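Side-chain contacts in calcium binding protein (Fasciola hepatica, PDB 5FX0), which probably binds calcium ions in its full-length form, the part here being its dynein light chain-like domain, which forms a dimer: residues D45-M48 with K49-A52; M78-H82 with E83-S87. One frame throughout, in Å; residues are numbered along the deposited sequence.

Interaction 1: residues D45-M48 with K49-A52; sequences DEEM and KDVA
E47 and D50 bring their carboxylates together across the first turn of helix 48-63, OE1 of E47 standing 3.0 Å from OD2 of D50. The side chains approach at a slant and their carboxylate planes are turned 47° apart. E47 is folded rather than extended: with chi1 at -79° its CG sits beside its backbone N, and a second bend at chi2 carries the acid group round to D50. Both oxygens are acceptors, so if both groups are ionised the pair is repulsive, and one may hold its proton more readily than usual. Acidic residues nevertheless suit this place, since the N-terminal end of a helix, toward which the first N-H groups point, probably eases negative charge.

On the buried side, M48 and V51 run side by side and point the same way. The thioether chain of M48, bent at chi2 and chi3, brings CE to 3.6 Å from CG2 of V51. CG2, placed beside the V51 backbone N, is also 3.6 Å from O of E47. The flexible methionine can mould itself to the rigid, branched valine.

Backbone bonds fix the spacing of these side chains. V51 N donates to O of E47 at 3.2 Å, while D50 N reaches the same oxygen only weakly. A52 N meets O of M48 at 2.7 Å.

The turn lies between several elements. V51 packs on F34 and V38 of helix 24-40 and on I71 of strand 67-72, which A52 also touches; M48 reaches H95 of strand 95-101 and W77 of the second subunit.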
loop_
_atom_site.group_PDB
_atom_site.type_symbol
_atom_site.label_atom_id
_atom_site.label_comp_id
_atom_site.label_asym_id
_atom_site.label_seq_id
_atom_site.Cartn_x
_atom_site.Cartn_y
_atom_site.Cartn_z
ATOM N N ASP A 45 -10.740 11.019 -7.892
ATOM C CA ASP A 45 -10.014 9.739 -7.809
ATOM C C ASP A 45 -8.864 9.577 -8.824
ATOM O O ASP A 45 -7.779 9.115 -8.453
ATOM C CB ASP A 45 -10.987 8.552 -7.859
ATOM C CG ASP A 45 -11.595 8.238 -6.491
ATOM O OD1 ASP A 45 -11.645 9.134 -5.606
ATOM O OD2 ASP A 45 -12.011 7.078 -6.297
ATOM N N GLU A 46 -9.075 9.994 -10.071
ATOM C CA GLU A 46 -7.985 10.049 -11.058
ATOM C C GLU A 46 -6.901 11.106 -10.771
ATOM O O GLU A 46 -5.939 11.229 -11.533
ATOM C CB GLU A 46 -8.546 10.292 -12.457
ATOM C CG GLU A 46 -9.382 9.143 -12.994
ATOM C CD GLU A 46 -9.155 8.905 -14.479
ATOM O OE1 GLU A 46 -9.309 9.863 -15.268
ATOM O OE2 GLU A 46 -8.820 7.759 -14.855
ATOM N N GLU A 47 -7.073 11.882 -9.705
ATOM C CA GLU A 47 -6.045 12.793 -9.206
ATOM C C GLU A 47 -5.160 12.213 -8.085
ATOM O O GLU A 47 -4.187 12.862 -7.671
ATOM C CB GLU A 47 -6.725 14.083 -8.705
ATOM C CG GLU A 47 -7.119 15.050 -9.813
ATOM C CD GLU A 47 -5.932 15.498 -10.651
ATOM O OE1 GLU A 47 -4.821 15.657 -10.094
ATOM O OE2 GLU A 47 -6.104 15.680 -11.874
ATOM N N MET A 48 -5.466 11.001 -7.611
ATOM C CA MET A 48 -4.863 10.510 -6.366
ATOM C C MET A 48 -3.409 10.054 -6.526
ATOM O O MET A 48 -2.581 10.274 -5.627
ATOM C CB MET A 48 -5.743 9.436 -5.714
ATOM C CG MET A 48 -6.997 9.970 -5.045
ATOM S SD MET A 48 -6.707 11.110 -3.663
ATOM C CE MET A 48 -7.092 12.678 -4.442
ATOM N N LYS A 49 -3.084 9.468 -7.673
ATOM C CA LYS A 49 -1.674 9.224 -8.026
ATOM C C LYS A 49 -0.811 10.486 -7.870
ATOM O O LYS A 49 0.323 10.393 -7.384
ATOM C CB LYS A 49 -1.518 8.655 -9.449
ATOM C CG LYS A 49 -1.323 7.151 -9.501
ATOM C CD LYS A 49 -1.099 6.675 -10.932
ATOM C CE LYS A 49 -1.108 5.153 -10.999
ATOM N NZ LYS A 49 -1.015 4.634 -12.392
ATOM N N ASP A 50 -1.343 11.652 -8.250
ATOM C CA ASP A 50 -0.592 12.917 -8.100
ATOM C C ASP A 50 -0.470 13.308 -6.637
ATOM O O ASP A 50 0.598 13.729 -6.190
ATOM C CB ASP A 50 -1.241 14.071 -8.878
ATOM C CG ASP A 50 -1.382 13.774 -10.373
ATOM O OD1 ASP A 50 -0.465 13.132 -10.939
ATOM O OD2 ASP A 50 -2.412 14.170 -10.975
ATOM N N VAL A 51 -1.564 13.158 -5.893
ATOM C CA VAL A 51 -1.532 13.380 -4.440
ATOM C C VAL A 51 -0.514 12.439 -3.784
ATOM O O VAL A 51 0.288 12.899 -2.972
ATOM C CB VAL A 51 -2.919 13.223 -3.792
ATOM C CG1 VAL A 51 -2.811 13.333 -2.271
ATOM C CG2 VAL A 51 -3.898 14.259 -4.372
ATOM N N ALA A 52 -0.501 11.162 -4.173
ATOM C CA ALA A 52 0.462 10.211 -3.605
ATOM C C ALA A 52 1.912 10.631 -3.897
ATOM O O ALA A 52 2.808 10.494 -3.045
ATOM C CB ALA A 52 0.197 8.801 -4.109
#

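Interaction 2: residues M78-H82 with E83-S87; sequences MHFSH and EPFLS
F80 drives the edge of its ring into one face of F85, with CD2 about 3.4 Å above the F85 plane and over its centre. The planes stand at 71° and the centroids 4.7 Å apart, which makes this a T-shaped stack. F85 turns to meet it because its CG is set between the backbone N and the carbonyl carbon (chi1 58°), folding the ring back inside the loop. At the edge of F85, near its plane, O of S81 comes 3.6 Å from CE1, and CB of S81 lies 3.8 Å from CD1.

S81 also shapes the bend. Its OG accepts a hydrogen bond from E83 N at 3.0 Å, an ST turn in which the short side chain stands in for a backbone carbonyl; the bond is appreciably bent (138°). CB of E83 passes 3.2 Å from the same OG, a close fit. Beyond the pair, F80 meets the ring of W100, and O of F85 takes a hydrogen bond from T21.

Two weak electrostatic preferences probably agree here: the C-H rim of F80 against the face of F85 is consistent with a favourable contact, as is the rim of F85 beside a carbonyl oxygen.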
loop_
_atom_site.group_PDB
_atom_site.type_symbol
_atom_site.label_atom_id
_atom_site.label_comp_id
_atom_site.label_asym_id
_atom_site.label_seq_id
_atom_site.Cartn_x
_atom_site.Cartn_y
_atom_site.Cartn_z
ATOM N N MET A 78 -0.760 -4.787 5.817
ATOM C CA MET A 78 0.565 -4.478 5.270
ATOM C C MET A 78 1.707 -5.037 6.109
ATOM O O MET A 78 1.510 -5.440 7.277
ATOM C CB MET A 78 0.741 -2.971 5.077
ATOM C CG MET A 78 0.747 -2.129 6.343
ATOM S SD MET A 78 1.485 -0.501 6.056
ATOM C CE MET A 78 2.168 -0.140 7.681
ATOM N N HIS A 79 2.882 -5.080 5.477
ATOM C CA HIS A 79 4.143 -5.396 6.145
ATOM C C HIS A 79 5.359 -4.824 5.382
ATOM O O HIS A 79 5.472 -4.987 4.163
ATOM C CB HIS A 79 4.306 -6.910 6.350
ATOM C CG HIS A 79 5.349 -7.265 7.370
ATOM N ND1 HIS A 79 5.193 -7.005 8.717
ATOM C CD2 HIS A 79 6.563 -7.848 7.241
ATOM C CE1 HIS A 79 6.263 -7.416 9.373
ATOM N NE2 HIS A 79 7.108 -7.935 8.501
ATOM N N PHE A 80 6.220 -4.117 6.117
ATOM C CA PHE A 80 7.528 -3.643 5.644
ATOM C C PHE A 80 8.651 -4.170 6.549
ATOM O O PHE A 80 9.622 -4.746 6.059
ATOM C CB PHE A 80 7.553 -2.105 5.582
ATOM C CG PHE A 80 8.948 -1.492 5.594
ATOM C CD1 PHE A 80 9.983 -1.995 4.792
ATOM C CD2 PHE A 80 9.219 -0.389 6.395
ATOM C CE1 PHE A 80 11.248 -1.421 4.815
ATOM C CE2 PHE A 80 10.480 0.191 6.416
ATOM C CZ PHE A 80 11.494 -0.325 5.627
ATOM N N SER A 81 8.535 -3.941 7.859
ATOM C CA SER A 81 9.619 -4.246 8.796
ATOM C C SER A 81 9.134 -4.571 10.210
ATOM O O SER A 81 8.129 -4.027 10.683
ATOM C CB SER A 81 10.596 -3.066 8.859
ATOM O OG SER A 81 11.834 -3.467 9.408
ATOM N N HIS A 82 9.869 -5.474 10.857
ATOM C CA HIS A 82 9.776 -5.699 12.296
ATOM C C HIS A 82 10.524 -4.588 13.028
ATOM O O HIS A 82 10.208 -4.279 14.174
ATOM C CB HIS A 82 10.385 -7.053 12.675
ATOM C CG HIS A 82 9.741 -8.222 11.995
ATOM N ND1 HIS A 82 8.426 -8.576 12.206
ATOM C CD2 HIS A 82 10.237 -9.119 11.109
ATOM C CE1 HIS A 82 8.137 -9.639 11.477
ATOM N NE2 HIS A 82 9.218 -9.987 10.801
ATOM N N GLU A 83 11.509 -3.990 12.355
ATOM C CA GLU A 83 12.289 -2.883 12.917
ATOM C C GLU A 83 11.413 -1.638 13.118
ATOM O O GLU A 83 10.361 -1.499 12.479
ATOM C CB GLU A 83 13.466 -2.489 11.999
ATOM C CG GLU A 83 14.434 -3.601 11.604
ATOM C CD GLU A 83 15.205 -4.154 12.783
ATOM O OE1 GLU A 83 15.866 -3.364 13.490
ATOM O OE2 GLU A 83 15.160 -5.383 13.000
ATOM N N PRO A 84 11.845 -0.724 14.005
ATOM C CA PRO A 84 11.202 0.592 13.991
ATOM C C PRO A 84 11.404 1.300 12.643
ATOM O O PRO A 84 12.485 1.236 12.068
ATOM C CB PRO A 84 11.913 1.359 15.123
ATOM C CG PRO A 84 13.152 0.582 15.424
ATOM C CD PRO A 84 12.848 -0.847 15.080
ATOM N N PHE A 85 10.342 1.914 12.130
ATOM C CA PHE A 85 10.443 2.879 11.027
ATOM C C PHE A 85 9.349 3.904 11.202
ATOM O O PHE A 85 8.319 3.621 11.830
ATOM C CB PHE A 85 10.324 2.193 9.655
ATOM C CG PHE A 85 9.034 1.426 9.461
ATOM C CD1 PHE A 85 8.898 0.138 9.953
ATOM C CD2 PHE A 85 7.960 1.990 8.780
ATOM C CE1 PHE A 85 7.713 -0.579 9.769
ATOM C CE2 PHE A 85 6.773 1.282 8.588
ATOM C CZ PHE A 85 6.648 -0.006 9.080
ATOM N N LEU A 86 9.566 5.092 10.658
ATOM C CA LEU A 86 8.529 6.118 10.649
ATOM C C LEU A 86 7.422 5.703 9.686
ATOM O O LEU A 86 7.682 5.378 8.524
ATOM C CB LEU A 86 9.071 7.464 10.218
ATOM C CG LEU A 86 10.146 8.077 11.098
ATOM C CD1 LEU A 86 10.609 9.380 10.462
ATOM C CD2 LEU A 86 9.623 8.319 12.505
ATOM N N SER A 87 6.201 5.696 10.204
ATOM C CA SER A 87 5.017 5.464 9.418
ATOM C C SER A 87 3.848 6.230 9.981
ATOM O O SER A 87 3.806 6.594 11.161
ATOM C CB SER A 87 4.657 3.988 9.429
ATOM O OG SER A 87 4.213 3.627 10.717
#

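Interaction 1 comes first along the chain, at the start of helix 48-63; interaction 2 follows at the end of strand 75-79 and through the loop to strand 87-92. Both belong to the dynein light chain-like domain, yet within one subunit their centres lie about 24 Å apart and their nearest atoms about 14 Å, without touching. The dimer brings the two regions together: K49 and A52 pack on M78 and H79 of the second subunit, residues that belong to that subunit's own interaction 2. M78 and H79 also pair antiparallel with a strand of the second subunit, so helix and swapped-over strand both contribute to the shared interface.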